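Local coordinates for beta-1,4-mannanase (Caldicellulosiruptor saccharolyticus, PDB 1PMH), which probably hydrolyses beta-1,4-mannans, the crystallised fragment being a family 27 carbohydrate-binding module that holds mannohexaose, at residues V35-Q40 with N44-R49; I91-F96 with G127-I132; L9-E12 with S18-E21. One frame throughout, in Å; residues are numbered along the deposited sequence. Where two conformers were deposited one is given.

Contact 1 (V35-Q40 with N44-R49). With CA (calcium ion), chain C.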
ATOM      1  N   VAL A  35      -0.641   9.966   8.942  1.00 18.39           N
ATOM      2  CA  VAL A  35      -1.789  10.398   8.154  1.00 18.76           C
ATOM      3  C   VAL A  35      -1.453  11.810   7.677  1.00 19.19           C
ATOM      4  O   VAL A  35      -0.963  12.619   8.434  1.00 23.75           O
ATOM      5  CB  VAL A  35      -3.120  10.210   8.913  1.00 23.50           C
ATOM      6  CG1 VAL A  35      -3.171  11.025  10.207  1.00 31.13           C
ATOM      7  CG2 VAL A  35      -4.304  10.439   8.007  1.00 24.53           C
ATOM      8  N   SER A  36      -1.762  12.075   6.425  1.00 17.95           N
ATOM      9  CA  SER A  36      -1.404  13.319   5.787  1.00 19.05           C
ATOM     10  C   SER A  36      -2.567  13.942   5.030  1.00 18.26           C
ATOM     11  O   SER A  36      -3.350  13.239   4.424  1.00 18.04           O
ATOM     12  CB  SER A  36      -0.238  13.028   4.827  1.00 18.49           C
ATOM     13  OG  SER A  36       0.196  14.140   4.071  1.00 20.30           O
ATOM     14  N   GLN A  37      -2.522  15.265   4.979  1.00 18.58           N
ATOM     15  CA  GLN A  37      -3.398  16.088   4.117  1.00 18.77           C
ATOM     16  C   GLN A  37      -2.705  16.564   2.859  1.00 18.56           C
ATOM     17  O   GLN A  37      -3.246  17.412   2.166  1.00 19.46           O
ATOM     18  CB  GLN A  37      -4.019  17.278   4.907  1.00 19.58           C
ATOM     19  CG  GLN A  37      -4.943  16.764   6.000  1.00 20.56           C
ATOM     20  CD  GLN A  37      -5.539  17.915   6.794  1.00 24.60           C
ATOM     21  OE1 GLN A  37      -6.101  18.875   6.236  1.00 31.88           O
ATOM     22  NE2 GLN A  37      -5.347  17.892   8.076  1.00 26.50           N
ATOM     23  N   ASP A  38      -1.538  16.010   2.525  1.00 18.11           N
ATOM     24  CA  ASP A  38      -0.829  16.494   1.352  1.00 18.70           C
ATOM     25  C   ASP A  38      -1.584  16.369   0.049  1.00 18.98           C
ATOM     26  O   ASP A  38      -1.384  17.184  -0.855  1.00 20.55           O
ATOM     27  CB  ASP A  38       0.506  15.751   1.183  1.00 19.16           C
ATOM     28  CG  ASP A  38       1.533  16.079   2.271  1.00 20.12           C
ATOM     29  OD1 ASP A  38       1.343  17.033   3.055  1.00 22.60           O
ATOM     30  OD2 ASP A  38       2.496  15.274   2.394  1.00 20.72           O
ATOM     31  N   LEU A  39      -2.427  15.353  -0.060  1.00 17.37           N
ATOM     32  CA  LEU A  39      -3.199  15.040  -1.253  1.00 17.21           C
ATOM     33  C   LEU A  39      -4.650  15.554  -1.130  1.00 17.53           C
ATOM     34  O   LEU A  39      -5.496  15.092  -1.873  1.00 18.08           O
ATOM     35  CB  LEU A  39      -3.130  13.561  -1.609  1.00 16.07           C
ATOM     36  CG  LEU A  39      -1.720  12.962  -1.665  1.00 17.59           C
ATOM     37  CD1 LEU A  39      -1.807  11.521  -2.028  1.00 17.69           C
ATOM     38  CD2 LEU A  39      -0.829  13.676  -2.634  1.00 21.30           C
ATOM     39  N   GLN A  40      -4.959  16.418  -0.169  1.00 18.68           N
ATOM     40  CA  GLN A  40      -6.333  16.767   0.091  1.00 19.87           C
ATOM     41  C   GLN A  40      -6.942  17.348  -1.134  1.00 20.78           C
ATOM     42  O   GLN A  40      -6.378  18.242  -1.720  1.00 23.08           O
ATOM     43  CB  GLN A  40      -6.430  17.665   1.321  1.00 23.30           C
ATOM     44  CG  GLN A  40      -5.828  19.045   1.249  1.00 31.81           C
ATOM     45  CD  GLN A  40      -5.918  19.767   2.603  0.90 37.56           C
ATOM     46  OE1 GLN A  40      -5.016  20.529   2.963  0.90 44.66           O
ATOM     47  NE2 GLN A  40      -6.980  19.502   3.364  0.90 29.41           N
ATOM     48  N   ASN A  44     -11.807  13.944  -0.425  1.00 21.70           N
ATOM     49  CA  ASN A  44     -10.715  13.046  -0.074  1.00 18.99           C
ATOM     50  C   ASN A  44      -9.626  13.849   0.614  1.00 18.67           C
ATOM     51  O   ASN A  44      -8.734  14.405  -0.003  1.00 19.48           O
ATOM     52  CB  ASN A  44     -10.164  12.379  -1.305  1.00 19.06           C
ATOM     53  CG  ASN A  44      -9.158  11.302  -0.933  1.00 18.30           C
ATOM     54  OD1 ASN A  44      -8.761  11.195   0.234  1.00 18.29           O
ATOM     55  ND2 ASN A  44      -8.681  10.560  -1.906  1.00 19.90           N
ATOM     56  N   LYS A  45      -9.769  13.944   1.930  1.00 19.03           N
ATOM     57  CA  LYS A  45      -8.936  14.840   2.732  1.00 20.16           C
ATOM     58  C   LYS A  45      -7.603  14.242   3.204  1.00 18.71           C
ATOM     59  O   LYS A  45      -6.604  14.966   3.321  1.00 19.65           O
ATOM     60  CB  LYS A  45      -9.687  15.293   3.976  1.00 21.76           C
ATOM     61  CG  LYS A  45      -8.993  16.317   4.851  1.00 24.28           C
ATOM     62  CD  LYS A  45     -10.046  16.866   5.786  1.00 29.64           C
ATOM     63  CE  LYS A  45      -9.565  17.924   6.710  1.00 30.77           C
ATOM     64  NZ  LYS A  45     -10.768  18.645   7.281  0.75 33.50           N
ATOM     65  N   TYR A  46      -7.590  12.927   3.430  1.00 17.37           N
ATOM     66  CA  TYR A  46      -6.459  12.278   4.070  1.00 16.98           C
ATOM     67  C   TYR A  46      -5.914  11.108   3.274  1.00 16.29           C
ATOM     68  O   TYR A  46      -6.657  10.390   2.619  1.00 16.83           O
ATOM     69  CB  TYR A  46      -6.848  11.734   5.457  1.00 17.91           C
ATOM     70  CG  TYR A  46      -7.335  12.769   6.470  1.00 19.63           C
ATOM     71  CD1 TYR A  46      -6.439  13.559   7.183  1.00 20.09           C
ATOM     72  CD2 TYR A  46      -8.689  12.936   6.709  1.00 20.22           C
ATOM     73  CE1 TYR A  46      -6.894  14.514   8.120  1.00 23.34           C
ATOM     74  CE2 TYR A  46      -9.158  13.857   7.653  1.00 22.01           C
ATOM     75  CZ  TYR A  46      -8.254  14.625   8.336  1.00 24.31           C
ATOM     76  OH  TYR A  46      -8.687  15.535   9.269  1.00 29.65           O
ATOM     77  N   ALA A  47      -4.625  10.834   3.428  1.00 15.91           N
ATOM     78  CA  ALA A  47      -3.956   9.679   2.857  1.00 16.05           C
ATOM     79  C   ALA A  47      -2.899   9.211   3.826  1.00 15.06           C
ATOM     80  O   ALA A  47      -2.471   9.953   4.698  1.00 17.41           O
ATOM     81  CB  ALA A  47      -3.362  10.017   1.509  1.00 16.98           C
ATOM     82  N   LEU A  48      -2.461   7.972   3.641  1.00 14.95           N
ATOM     83  CA  LEU A  48      -1.389   7.402   4.417  1.00 15.12           C
ATOM     84  C   LEU A  48      -0.078   7.770   3.793  1.00 14.83           C
ATOM     85  O   LEU A  48       0.203   7.383   2.672  1.00 17.51           O
ATOM     86  CB  LEU A  48      -1.573   5.902   4.561  1.00 15.11           C
ATOM     87  CG  LEU A  48      -0.679   5.210   5.600  1.00 15.58           C
ATOM     88  CD1 LEU A  48      -1.152   5.547   6.998  1.00 17.27           C
ATOM     89  CD2 LEU A  48      -0.650   3.728   5.355  1.00 16.67           C
ATOM     90  N   ARG A  49       0.780   8.456   4.546  1.00 15.25           N
ATOM     91  CA  ARG A  49       2.100   8.844   4.092  1.00 15.78           C
ATOM     92  C   ARG A  49       3.161   7.910   4.668  1.00 14.93           C
ATOM     93  O   ARG A  49       3.276   7.784   5.910  1.00 15.59           O
ATOM     94  CB  ARG A  49       2.388  10.303   4.502  1.00 16.38           C
ATOM     95  CG  ARG A  49       3.770  10.782   4.080  1.00 16.87           C
ATOM     96  CD  ARG A  49       3.979  12.247   4.386  1.00 17.90           C
ATOM     97  NE  ARG A  49       5.383  12.608   4.204  1.00 17.87           N
ATOM     98  CZ  ARG A  49       5.845  13.734   3.735  1.00 18.94           C
ATOM     99  NH1 ARG A  49       5.054  14.748   3.426  1.00 24.18           N
ATOM    100  NH2 ARG A  49       7.156  13.850   3.660  1.00 23.10           N
TER
HETATM  101 CA    CA C 300      -8.422   9.320   1.643  1.00 16.50          CA
HETATM  102  O   HOH W   1     -10.231   8.565   0.399  1.00 18.40           O
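Ser36 and Ala47 tie the two backbones together: Ser36 N donates to Ala47 O at 2.8 Å, and Ala47 N answers with a bond to Ser36 O at 2.9 Å. The same Ser36 oxygen takes a CA-H...O contact from Tyr46 CA at 3.3 Å. Val35 faces Leu48 in the adjoining non-hydrogen-bonded pair. These bridges close the beta hairpin of strands 30-36 and 47-53, part of one sheet of the jelly-roll sandwich. Past Ser36 the chain leaves the sheet in a type I turn from Gln37 to Gln40, and Ser36 OG accepts from Asp38 N at 3.0 Å in an ST turn.

That turn presents the Asp38 carboxylate to Arg49. CG of the arginine, anti to the backbone N (chi1 179°), and the extended chain beyond it carry NH1 out to Asp38 OD2, which it meets at 2.8 Å in a salt bridge. OD2 uses its syn lone pair, but the bond is bent (131° at the hydrogen) and the two flat groups are turned 69° from each other. Tyr174 OH also bonds OD2, while Arg49 NE pairs with Asp51. A leucine in place of Arg49 would probably leave Asp38 without its cationic mate at this end of the hairpin, and would take away the Asp51 salt bridge to NE.

Among the packing contacts, the aliphatic CG of Gln37 lies 3.7 Å from Tyr46 CE1, the glutamine running alongside the tyrosine and pointing the same way. Two pairs are purely apolar: Val35 CG2 reaches Tyr46 CB at 3.8 Å from an oblique direction, and, more deeply buried, Leu39 CD1 touches Ala47 CB. Metal binding belongs to the strand's approach: Asn44 OD1 and Tyr46 O coordinate the calcium ion together with a water, Asp10, Glu12 and Asp176.

Contact 2 (I91-F96 with G127-I132)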
ATOM      1  N   ILE A  91       3.375   8.543  -5.796  1.00 14.56           N
ATOM      2  CA  ILE A  91       4.775   8.886  -5.543  1.00 14.69           C
ATOM      3  C   ILE A  91       5.030  10.213  -6.252  1.00 14.78           C
ATOM      4  O   ILE A  91       4.775  10.325  -7.443  1.00 15.81           O
ATOM      5  CB  ILE A  91       5.770   7.823  -6.060  1.00 15.41           C
ATOM      6  CG1 ILE A  91       5.327   6.395  -5.714  1.00 15.97           C
ATOM      7  CG2 ILE A  91       7.132   8.135  -5.491  1.00 15.52           C
ATOM      8  CD1 ILE A  91       4.527   5.661  -6.781  1.00 17.21           C
ATOM      9  N   PRO A  92       5.558  11.228  -5.551  1.00 15.34           N
ATOM     10  CA  PRO A  92       5.887  12.520  -6.203  1.00 16.72           C
ATOM     11  C   PRO A  92       6.702  12.259  -7.477  1.00 16.97           C
ATOM     12  O   PRO A  92       7.788  11.691  -7.434  1.00 17.32           O
ATOM     13  CB  PRO A  92       6.699  13.237  -5.140  1.00 20.31           C
ATOM     14  CG  PRO A  92       6.253  12.695  -3.892  1.00 19.54           C
ATOM     15  CD  PRO A  92       5.876  11.286  -4.109  1.00 15.38           C
ATOM     16  N   TYR A  93       6.219  12.761  -8.605  1.00 17.08           N
ATOM     17  CA  TYR A  93       6.753  12.434  -9.897  1.00 17.91           C
ATOM     18  C   TYR A  93       8.124  12.979 -10.120  1.00 19.89           C
ATOM     19  O   TYR A  93       9.013  12.259 -10.578  1.00 20.33           O
ATOM     20  CB  TYR A  93       5.816  12.898 -11.009  1.00 19.15           C
ATOM     21  CG  TYR A  93       6.306  12.557 -12.390  1.00 19.67           C
ATOM     22  CD1 TYR A  93       5.990  11.347 -13.004  1.00 21.61           C
ATOM     23  CD2 TYR A  93       7.160  13.427 -13.065  1.00 23.10           C
ATOM     24  CE1 TYR A  93       6.484  11.048 -14.250  1.00 23.34           C
ATOM     25  CE2 TYR A  93       7.658  13.118 -14.312  1.00 24.39           C
ATOM     26  CZ  TYR A  93       7.325  11.917 -14.892  1.00 24.70           C
ATOM     27  OH  TYR A  93       7.823  11.586 -16.134  1.00 28.86           O
ATOM     28  N   ASP A  94       8.320  14.257  -9.840  1.00 20.45           N
ATOM     29  CA  ASP A  94       9.588  14.888 -10.210  1.00 23.40           C
ATOM     30  C   ASP A  94      10.751  14.247  -9.461  1.00 21.78           C
ATOM     31  O   ASP A  94      11.750  13.861 -10.060  1.00 22.34           O
ATOM     32  CB  ASP A  94       9.520  16.394  -9.987  1.00 24.81           C
ATOM     33  CG  ASP A  94       8.630  17.083 -11.005  1.00 28.75           C
ATOM     34  OD1 ASP A  94       8.349  16.545 -12.101  1.00 32.09           O
ATOM     35  OD2 ASP A  94       8.160  18.210 -10.758  1.00 36.80           O
ATOM     36  N   GLU A  95      10.605  14.116  -8.148  1.00 20.14           N
ATOM     37  CA  GLU A  95      11.654  13.487  -7.363  1.00 19.92           C
ATOM     38  C   GLU A  95      11.843  12.020  -7.707  1.00 19.70           C
ATOM     39  O   GLU A  95      12.957  11.509  -7.795  1.00 21.12           O
ATOM     40  CB  GLU A  95      11.355  13.650  -5.882  1.00 20.92           C
ATOM     41  CG  GLU A  95      11.532  15.073  -5.375  1.00 24.51           C
ATOM     42  CD  GLU A  95      12.922  15.627  -5.651  0.50 33.04           C
ATOM     43  OE1 GLU A  95      13.905  14.901  -5.393  0.50 36.51           O
ATOM     44  OE2 GLU A  95      13.037  16.768  -6.154  0.50 36.49           O
ATOM     45  N   PHE A  96      10.747  11.311  -7.942  1.00 18.08           N
ATOM     46  CA  PHE A  96      10.860   9.907  -8.317  1.00 18.33           C
ATOM     47  C   PHE A  96      11.545   9.728  -9.663  1.00 18.86           C
ATOM     48  O   PHE A  96      12.394   8.867  -9.847  1.00 20.16           O
ATOM     49  CB  PHE A  96       9.465   9.250  -8.260  1.00 18.51           C
ATOM     50  CG  PHE A  96       9.418   7.757  -8.423  1.00 17.53           C
ATOM     51  CD1 PHE A  96      10.435   6.934  -7.977  1.00 18.50           C
ATOM     52  CD2 PHE A  96       8.299   7.155  -8.953  1.00 17.78           C
ATOM     53  CE1 PHE A  96      10.338   5.566  -8.143  1.00 19.86           C
ATOM     54  CE2 PHE A  96       8.174   5.792  -9.075  1.00 18.99           C
ATOM     55  CZ  PHE A  96       9.200   4.987  -8.672  1.00 19.04           C
ATOM     56  N   GLY A 127       2.032   3.506 -14.283  1.00 21.76           N
ATOM     57  CA  GLY A 127       0.705   4.005 -13.986  1.00 21.65           C
ATOM     58  C   GLY A 127       0.360   5.229 -14.788  1.00 21.17           C
ATOM     59  O   GLY A 127       0.548   5.201 -16.005  1.00 24.51           O
ATOM     60  N   LYS A 128      -0.197   6.248 -14.118  1.00 20.66           N
ATOM     61  CA  LYS A 128      -0.590   7.513 -14.732  1.00 21.87           C
ATOM     62  C   LYS A 128       0.013   8.664 -13.964  1.00 19.60           C
ATOM     63  O   LYS A 128       0.158   8.597 -12.744  1.00 20.87           O
ATOM     64  CB  LYS A 128      -2.114   7.699 -14.746  1.00 25.38           C
ATOM     65  CG  LYS A 128      -2.912   7.539 -13.478  0.60 29.43           C
ATOM     66  CD  LYS A 128      -4.385   7.730 -13.841  0.60 30.79           C
ATOM     67  CE  LYS A 128      -5.335   7.892 -12.677  0.60 31.91           C
ATOM     68  NZ  LYS A 128      -5.242   6.853 -11.617  0.60 33.85           N
ATOM     69  N   LYS A 129       0.306   9.754 -14.651  1.00 19.81           N
ATOM     70  CA  LYS A 129       0.791  10.960 -14.025  1.00 18.52           C
ATOM     71  C   LYS A 129      -0.403  11.881 -13.777  1.00 18.88           C
ATOM     72  O   LYS A 129      -1.091  12.259 -14.719  1.00 23.44           O
ATOM     73  CB  LYS A 129       1.823  11.645 -14.931  1.00 21.81           C
ATOM     74  CG  LYS A 129       2.504  12.851 -14.309  1.00 23.18           C
ATOM     75  CD  LYS A 129       3.436  13.459 -15.377  1.00 26.54           C
ATOM     76  CE  LYS A 129       4.283  14.590 -14.879  1.00 30.65           C
ATOM     77  NZ  LYS A 129       5.135  15.060 -16.002  1.00 34.92           N
ATOM     78  N   VAL A 130      -0.618  12.264 -12.523  1.00 17.76           N
ATOM     79  CA  VAL A 130      -1.755  13.068 -12.074  1.00 18.57           C
ATOM     80  C   VAL A 130      -1.241  14.261 -11.296  1.00 17.90           C
ATOM     81  O   VAL A 130      -0.349  14.107 -10.469  1.00 21.01           O
ATOM     82  CB  VAL A 130      -2.675  12.161 -11.231  0.50 18.39           C
ATOM     83  CG1 VAL A 130      -3.891  12.927 -10.732  0.50 17.21           C
ATOM     84  CG2 VAL A 130      -3.200  10.996 -12.063  0.50 20.12           C
ATOM     85  N   LYS A 131      -1.853  15.421 -11.435  1.00 17.24           N
ATOM     86  CA  LYS A 131      -1.516  16.577 -10.641  1.00 17.82           C
ATOM     87  C   LYS A 131      -2.523  16.760  -9.492  1.00 16.53           C
ATOM     88  O   LYS A 131      -3.731  16.794  -9.745  1.00 17.30           O
ATOM     89  CB  LYS A 131      -1.472  17.879 -11.466  1.00 19.78           C
ATOM     90  CG  LYS A 131      -0.830  19.074 -10.757  1.00 21.90           C
ATOM     91  CD  LYS A 131      -0.811  20.415 -11.462  1.00 24.47           C
ATOM     92  CE  LYS A 131      -0.094  20.352 -12.801  1.00 26.91           C
ATOM     93  NZ  LYS A 131       1.357  20.081 -12.729  1.00 28.27           N
ATOM     94  N   ILE A 132      -2.005  16.845  -8.274  1.00 17.45           N
ATOM     95  CA  ILE A 132      -2.771  17.019  -7.041  1.00 17.78           C
ATOM     96  C   ILE A 132      -2.115  18.123  -6.235  1.00 19.08           C
ATOM     97  O   ILE A 132      -0.934  18.060  -5.978  1.00 20.48           O
ATOM     98  CB  ILE A 132      -2.786  15.712  -6.254  1.00 18.57           C
ATOM     99  CG1 ILE A 132      -3.399  14.555  -7.041  1.00 19.84           C
ATOM    100  CG2 ILE A 132      -3.489  16.001  -4.911  1.00 19.81           C
ATOM    101  CD1 ILE A 132      -3.217  13.181  -6.393  1.00 22.02           C
TER
HETATM  102  O   HOH W   2       6.141  17.079 -13.878  1.00 35.96           O
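Tyr93 and Lys129 both hold CG opposite the backbone N (chi1 -179° and -174°), which sends each side chain out to the other, and the lysine stays extended all the way to NZ. The two cross at about a right angle, the aliphatic chain passing over one face of the tyrosine ring. CE lies most nearly over the ring: it is 3.7 Å from the centroid of the Tyr93 ring in a CH-pi contact, and 3.6 Å from Tyr93 CD2. Further on, Lys129 NZ sits 4.0 Å from the centroid of the Tyr93 ring, 28° off the normal, so the ammonium is still over the face and the pair counts as cation-pi as well.

The charge has a second, indirect partner. A water accepts from Lys129 NZ at 3.1 Å and donates to Asp94 OD1 at 2.9 Å, linking lysine and carboxylate that are too far apart for a direct salt bridge. The ring face and the water thus meet the ammonium, with the carboxylate lying behind the water. The nearby negative charge probably favours the protonated lysine. The far end of the ring is held by the bond between Tyr93 OH and Asn125.

This is surface packing. Pro92 is the N-cap of the short helix 93-98 that follows strand 84-92, and Tyr93 is the first residue of its first turn. Strand 135-145 runs between strands 84-92 and 128-132, pairing antiparallel with both, and the Tyr93-Lys129 contact spans it, with Tyr93 also resting on Thr138 and Lys129 on Asp136.

Contact 3 (L9-E12 with S18-E21). With CA (calcium ion), chain C; EDO (1,2-ethanediol), chain G.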
ATOM      1  N   LEU A   9     -10.623   1.359   3.640  1.00 17.02           N
ATOM      2  CA  LEU A   9      -9.533   1.994   4.381  1.00 17.28           C
ATOM      3  C   LEU A   9      -9.100   3.219   3.566  1.00 17.34           C
ATOM      4  O   LEU A   9      -8.173   3.194   2.761  1.00 17.56           O
ATOM      5  CB  LEU A   9      -8.420   0.984   4.616  0.50 17.75           C
ATOM      6  CG  LEU A   9      -8.839  -0.380   5.164  0.50 16.96           C
ATOM      7  CD1 LEU A   9      -7.634  -1.249   5.453  0.50 20.56           C
ATOM      8  CD2 LEU A   9      -9.648  -0.211   6.446  0.50 17.34           C
ATOM      9  N   ASP A  10      -9.827   4.298   3.822  1.00 18.04           N
ATOM     10  CA  ASP A  10      -9.698   5.549   3.080  1.00 19.26           C
ATOM     11  C   ASP A  10      -9.047   6.679   3.886  1.00 17.44           C
ATOM     12  O   ASP A  10      -8.866   7.772   3.361  1.00 18.28           O
ATOM     13  CB  ASP A  10     -11.025   6.030   2.497  1.00 20.19           C
ATOM     14  CG  ASP A  10     -12.091   6.277   3.521  1.00 22.22           C
ATOM     15  OD1 ASP A  10     -11.820   6.237   4.736  1.00 23.13           O
ATOM     16  OD2 ASP A  10     -13.250   6.514   3.101  1.00 27.72           O
ATOM     17  N   PHE A  11      -8.745   6.411   5.148  1.00 18.29           N
ATOM     18  CA  PHE A  11      -8.094   7.324   6.077  1.00 18.10           C
ATOM     19  C   PHE A  11      -8.961   8.548   6.369  1.00 18.97           C
ATOM     20  O   PHE A  11      -8.463   9.508   6.960  1.00 19.57           O
ATOM     21  CB  PHE A  11      -6.677   7.675   5.607  1.00 17.00           C
ATOM     22  CG  PHE A  11      -5.911   6.417   5.285  1.00 16.21           C
ATOM     23  CD1 PHE A  11      -5.424   5.630   6.324  1.00 17.30           C
ATOM     24  CD2 PHE A  11      -5.796   5.958   3.982  1.00 16.54           C
ATOM     25  CE1 PHE A  11      -4.839   4.409   6.070  1.00 17.08           C
ATOM     26  CE2 PHE A  11      -5.208   4.705   3.717  1.00 16.20           C
ATOM     27  CZ  PHE A  11      -4.727   3.956   4.749  1.00 16.02           C
ATOM     28  N   GLU A  12     -10.246   8.534   6.018  1.00 19.80           N
ATOM     29  CA  GLU A  12     -11.038   9.747   6.069  1.00 20.77           C
ATOM     30  C   GLU A  12     -11.446  10.116   7.488  1.00 22.99           C
ATOM     31  O   GLU A  12     -11.891  11.237   7.710  1.00 24.13           O
ATOM     32  CB  GLU A  12     -12.203   9.684   5.088  1.00 23.56           C
ATOM     33  CG  GLU A  12     -11.759   9.754   3.634  1.00 23.00           C
ATOM     34  CD  GLU A  12     -10.902  10.972   3.336  1.00 20.21           C
ATOM     35  OE1 GLU A  12     -11.394  12.149   3.442  1.00 22.51           O
ATOM     36  OE2 GLU A  12      -9.715  10.764   3.000  1.00 19.05           O
ATOM     37  N   SER A  18      -4.876   1.777  11.822  1.00 19.64           N
ATOM     38  CA  SER A  18      -4.100   0.642  12.284  1.00 20.40           C
ATOM     39  C   SER A  18      -2.895   0.266  11.442  1.00 18.51           C
ATOM     40  O   SER A  18      -2.170  -0.633  11.811  1.00 20.74           O
ATOM     41  CB  SER A  18      -4.982  -0.602  12.573  1.00 22.60           C
ATOM     42  OG  SER A  18      -5.961  -0.258  13.551  0.70 24.80           O
ATOM     43  N   PHE A  19      -2.610   0.999  10.400  1.00 17.06           N
ATOM     44  CA  PHE A  19      -1.402   0.720   9.632  1.00 16.69           C
ATOM     45  C   PHE A  19      -0.166   1.050  10.419  1.00 16.76           C
ATOM     46  O   PHE A  19      -0.065   2.106  11.045  1.00 20.93           O
ATOM     47  CB  PHE A  19      -1.381   1.464   8.299  1.00 16.39           C
ATOM     48  CG  PHE A  19      -2.245   0.869   7.227  1.00 16.06           C
ATOM     49  CD1 PHE A  19      -3.596   1.131   7.107  1.00 16.89           C
ATOM     50  CD2 PHE A  19      -1.673   0.078   6.278  1.00 18.77           C
ATOM     51  CE1 PHE A  19      -4.320   0.544   6.075  1.00 17.68           C
ATOM     52  CE2 PHE A  19      -2.408  -0.410   5.232  1.00 20.59           C
ATOM     53  CZ  PHE A  19      -3.726  -0.173   5.142  1.00 18.99           C
ATOM     54  N   GLY A  20       0.822   0.189  10.365  1.00 16.94           N
ATOM     55  CA  GLY A  20       2.093   0.383  11.046  1.00 16.92           C
ATOM     56  C   GLY A  20       2.931  -0.853  10.744  1.00 15.91           C
ATOM     57  O   GLY A  20       2.770  -1.511   9.719  1.00 16.22           O
ATOM     58  N   GLU A  21       3.847  -1.167  11.659  1.00 17.39           N
ATOM     59  CA  GLU A  21       4.672  -2.336  11.386  1.00 16.98           C
ATOM     60  C   GLU A  21       3.783  -3.587  11.346  1.00 17.30           C
ATOM     61  O   GLU A  21       2.793  -3.711  12.050  1.00 19.31           O
ATOM     62  CB  GLU A  21       5.829  -2.443  12.373  1.00 18.88           C
ATOM     63  CG  GLU A  21       5.382  -2.730  13.779  1.00 19.51           C
ATOM     64  CD  GLU A  21       6.549  -2.808  14.762  0.90 21.89           C
ATOM     65  OE1 GLU A  21       7.696  -2.448  14.430  0.90 24.22           O
ATOM     66  OE2 GLU A  21       6.275  -3.262  15.891  0.90 27.90           O
TER
HETATM   67 CA    CA C 300      -8.422   9.320   1.643  1.00 16.50          CA
HETATM   68  C1  EDO G 404      -0.071  -3.399  11.857  1.00 34.89           C
HETATM   69  O1  EDO G 404      -0.066  -4.778  11.532  1.00 22.39           O
HETATM   70  C2  EDO G 404      -1.018  -2.992  12.976  1.00 28.00           C
HETATM   71  O2  EDO G 404      -2.392  -3.075  12.684  1.00 25.71           O
HETATM   72  O   HOH W   1     -10.231   8.565   0.399  1.00 18.40           O
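Glu12 OE2 is gripped twice, by the calcium ion at 2.4 Å and, probably as a hydrogen bond, by Tyr46 N. It belongs to a calcium-binding loop of the jelly-roll sandwich, shaped by an Asx turn in which Asp10 OD1 accepts from Glu12 N at 3.1 Å from above the carboxylate plane. The Glu12 carboxylate gets to the metal through a chain bent at chi2 (-55°). Asp10 contributes its backbone carbonyl instead: Asp10 O lies 2.4 Å from the calcium, and a water, Asn44, Tyr46 and Asp176 complete the site. Phe11 takes a positive phi (64°) between the two calcium ligands, and its ring points roughly at right angles to the direction of the metal, into the sandwich.

There the ring meets Phe19, coming from the segment that leads into strand 20-21. The rings meet obliquely, centroids 5.5 Å apart and planes at 55°, and Phe19 CD1 approaches the edge of the Phe11 ring near its plane. Phe11 also packs against Leu48 and Asp176 of one sheet, whereas Phe19 rests on Leu65 and Thr67 of the other and shares Leu48, so the pair bridges the interior between the sheets. In the conformer given, Leu9 adds a methyl group, CD1 lying 3.8 Å from Phe19 CE1. Nearby, an ethanediol, probably from the crystallisation medium, bonds Gln157 and Trp68; its fit against Ser18 and Glu21 is doubtful.

The tightest points of the aromatic pair are Phe11 CE1 against Phe19 CD1, and Phe11 CZ against Phe19 CE1, each at 3.7 Å.

Overall arrangement
Contacts 1 and 3 share the calcium ion and its water, with centres about 11 Å apart: Glu12 OE1 probably bonds Lys45 N, and Phe11 O packs on Tyr46 CB. Contact 3 is the buried one, held by apolar rings between the sheets, with its metal ligands at one end. Contact 1 is partly buried and mixes backbone pairing, a salt bridge and metal binding in and beside the hairpin. Contact 2 lies at the surface and rests on a cation-pi pair and a water. It reaches the same sheet as contact 1, touching it where Ile132 meets Leu39 O, but stays about 11 Å from contact 3 at the nearest atoms.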